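Local coordinates for protein methylxanthine N3-demethylase NdmB (Pseudomonas putida, PDB 6ICL) that removes the N3-methyl group of theobromine and related methylxanthines as a Rieske-type, iron-dependent oxygenase in bacterial caffeine degradation, at residues P169-V175 with I290-D296. Numbering follows the deposited sequence.
Sequences PDMQVIV and IIVREKD
The side-chain amide of Gln-172 lies over one face of the Arg-293 guanidinium, the two planes 28° apart and CD displaced from the group's centre, 3.7 Å from CZ. A flat, uncharged amide suits a cation's face, since it stacks without claiming the N-H groups at the edge. Those serve Asp-296, held by NE (3.0 Å to OD2) and NH2 (to OD1, which also accepts from Gln-298 N), and Asp-300 on helix 300-319, which pairs with NH1. With CG set between backbone N and carbonyl carbon (chi1 60°), Gln-172 also accepts at OE1 a long, bent hydrogen bond from Asp-296 N (3.3 Å). A water accepts from Arg-293 NH1 and donates to the carbonyl oxygens of Gln-172 and Ile-291. A leucine in place of Arg-293 would probably leave Asp-296 and Asp-300 without their shared cation and the water without its donor. Beneath, antiparallel bonds such as Gln-172 N to Arg-293 O (2.6 Å) join edge strand 171-181 to 284-294 in the C-terminal domain's sheet. On the other face, beta-branched residues suit extended backbone: Val-173 CG1 meets Ile-290 CG2 (3.7 Å). Thus that face coheres by apolar contact, while opposite, Ile-174 and Ile-291 pack beside a charged cluster tying the strand end to the helix.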
loop_
_atom_site.group_PDB
_atom_site.type_symbol
_atom_site.label_atom_id
_atom_site.label_comp_id
_atom_site.label_asym_id
_atom_site.label_seq_id
_atom_site.Cartn_x
_atom_site.Cartn_y
_atom_site.Cartn_z
ATOM N N PRO A 169 34.569 -4.581 33.395
ATOM C CA PRO A 169 34.281 -6.016 33.244
ATOM C C PRO A 169 33.232 -6.543 34.210
ATOM O O PRO A 169 32.806 -7.696 34.060
ATOM C CB PRO A 169 35.649 -6.671 33.487
ATOM C CG PRO A 169 36.323 -5.751 34.445
ATOM C CD PRO A 169 35.877 -4.347 34.038
ATOM N N ASP A 170 32.793 -5.756 35.190
ATOM C CA ASP A 170 31.662 -6.187 36.000
ATOM C C ASP A 170 30.316 -5.898 35.346
ATOM O O ASP A 170 29.284 -6.312 35.889
ATOM C CB ASP A 170 31.686 -5.513 37.369
ATOM C CG ASP A 170 32.790 -6.035 38.260
ATOM O OD1 ASP A 170 33.217 -7.199 38.089
ATOM O OD2 ASP A 170 33.229 -5.267 39.132
ATOM N N MET A 171 30.291 -5.198 34.217
ATOM C CA MET A 171 29.035 -4.762 33.625
ATOM C C MET A 171 28.920 -5.273 32.192
ATOM O O MET A 171 29.876 -5.791 31.613
ATOM C CB MET A 171 28.925 -3.235 33.697
ATOM C CG MET A 171 29.037 -2.730 35.140
ATOM S SD MET A 171 28.658 -0.988 35.367
ATOM C CE MET A 171 26.919 -1.062 35.774
ATOM N N GLN A 172 27.721 -5.163 31.624
ATOM C CA GLN A 172 27.525 -5.537 30.230
ATOM C C GLN A 172 26.825 -4.409 29.485
ATOM O O GLN A 172 26.012 -3.677 30.057
ATOM C CB GLN A 172 26.742 -6.854 30.092
ATOM C CG GLN A 172 25.352 -6.858 30.704
ATOM C CD GLN A 172 24.748 -8.250 30.744
ATOM O OE1 GLN A 172 24.753 -8.915 31.783
ATOM N NE2 GLN A 172 24.230 -8.705 29.606
ATOM N N VAL A 173 27.150 -4.288 28.196
ATOM C CA VAL A 173 26.764 -3.149 27.377
ATOM C C VAL A 173 25.749 -3.584 26.319
ATOM O O VAL A 173 25.830 -4.698 25.778
ATOM C CB VAL A 173 28.010 -2.519 26.727
ATOM C CG1 VAL A 173 27.642 -1.297 25.859
ATOM C CG2 VAL A 173 29.041 -2.162 27.792
ATOM N N ILE A 174 24.783 -2.699 26.041
ATOM C CA ILE A 174 23.909 -2.768 24.868
ATOM C C ILE A 174 24.116 -1.485 24.081
ATOM O O ILE A 174 23.855 -0.393 24.599
ATOM C CB ILE A 174 22.424 -2.893 25.240
ATOM C CG1 ILE A 174 22.129 -4.146 26.049
ATOM C CG2 ILE A 174 21.559 -2.859 23.974
ATOM C CD1 ILE A 174 20.768 -4.080 26.763
ATOM N N VAL A 175 24.580 -1.605 22.844
ATOM C CA VAL A 175 24.611 -0.493 21.901
ATOM C C VAL A 175 23.389 -0.641 20.994
ATOM O O VAL A 175 23.321 -1.536 20.142
ATOM C CB VAL A 175 25.916 -0.462 21.093
ATOM C CG1 VAL A 175 25.947 0.778 20.187
ATOM C CG2 VAL A 175 27.115 -0.476 22.033
ATOM N N ILE A 290 22.941 3.852 24.565
ATOM C CA ILE A 290 23.768 2.785 25.128
ATOM C C ILE A 290 23.316 2.538 26.562
ATOM O O ILE A 290 23.146 3.483 27.344
ATOM C CB ILE A 290 25.271 3.123 25.066
ATOM C CG1 ILE A 290 25.692 3.259 23.597
ATOM C CG2 ILE A 290 26.114 2.056 25.809
ATOM C CD1 ILE A 290 27.166 3.599 23.365
ATOM N N ILE A 291 23.082 1.275 26.897
ATOM C CA ILE A 291 22.715 0.860 28.246
ATOM C C ILE A 291 23.867 0.039 28.811
ATOM O O ILE A 291 24.315 -0.922 28.173
ATOM C CB ILE A 291 21.415 0.038 28.238
ATOM C CG1 ILE A 291 20.298 0.805 27.520
ATOM C CG2 ILE A 291 21.002 -0.338 29.652
ATOM C CD1 ILE A 291 19.042 -0.034 27.286
ATOM N N VAL A 292 24.364 0.432 29.984
ATOM C CA VAL A 292 25.407 -0.300 30.696
ATOM C C VAL A 292 24.854 -0.706 32.045
ATOM O O VAL A 292 24.334 0.137 32.790
ATOM C CB VAL A 292 26.687 0.523 30.880
ATOM C CG1 VAL A 292 27.808 -0.375 31.466
ATOM C CG2 VAL A 292 27.102 1.131 29.553
ATOM N N ARG A 293 24.938 -1.995 32.345
ATOM C CA ARG A 293 24.341 -2.520 33.559
ATOM C C ARG A 293 25.228 -3.628 34.104
ATOM O O ARG A 293 26.032 -4.218 33.378
ATOM C CB ARG A 293 22.927 -3.047 33.305
ATOM C CG ARG A 293 22.885 -4.452 32.678
ATOM C CD ARG A 293 21.504 -4.733 32.134
ATOM N NE ARG A 293 21.249 -6.131 31.783
ATOM C CZ ARG A 293 21.379 -6.654 30.563
ATOM N NH1 ARG A 293 21.811 -5.917 29.544
ATOM N NH2 ARG A 293 21.090 -7.934 30.365
ATOM N N GLU A 294 25.065 -3.904 35.396
ATOM C CA GLU A 294 25.779 -5.007 36.026
ATOM C C GLU A 294 25.275 -6.333 35.474
ATOM O O GLU A 294 24.080 -6.494 35.214
ATOM C CB GLU A 294 25.583 -4.953 37.543
ATOM C CG GLU A 294 26.323 -3.791 38.203
ATOM C CD GLU A 294 25.895 -3.523 39.634
ATOM O OE1 GLU A 294 25.095 -4.312 40.194
ATOM O OE2 GLU A 294 26.365 -2.504 40.194
ATOM N N LYS A 295 26.185 -7.291 35.308
ATOM C CA LYS A 295 25.815 -8.554 34.675
ATOM C C LYS A 295 24.702 -9.228 35.462
ATOM O O LYS A 295 24.710 -9.207 36.692
ATOM C CB LYS A 295 27.038 -9.464 34.568
ATOM C CG LYS A 295 28.206 -8.778 33.885
ATOM C CD LYS A 295 29.377 -9.724 33.691
ATOM C CE LYS A 295 30.403 -9.102 32.773
ATOM N NZ LYS A 295 31.377 -10.084 32.214
ATOM N N ASP A 296 23.701 -9.811 34.744
ATOM C CA ASP A 296 22.498 -10.251 35.449
ATOM C C ASP A 296 21.800 -11.492 34.901
ATOM O O ASP A 296 20.797 -11.903 35.497
ATOM C CB ASP A 296 21.484 -9.094 35.516
ATOM C CG ASP A 296 20.999 -8.629 34.125
ATOM O OD1 ASP A 296 21.400 -9.217 33.092
ATOM O OD2 ASP A 296 20.191 -7.670 34.084
HETATM O O HOH W 1 23.261 -3.309 29.320
#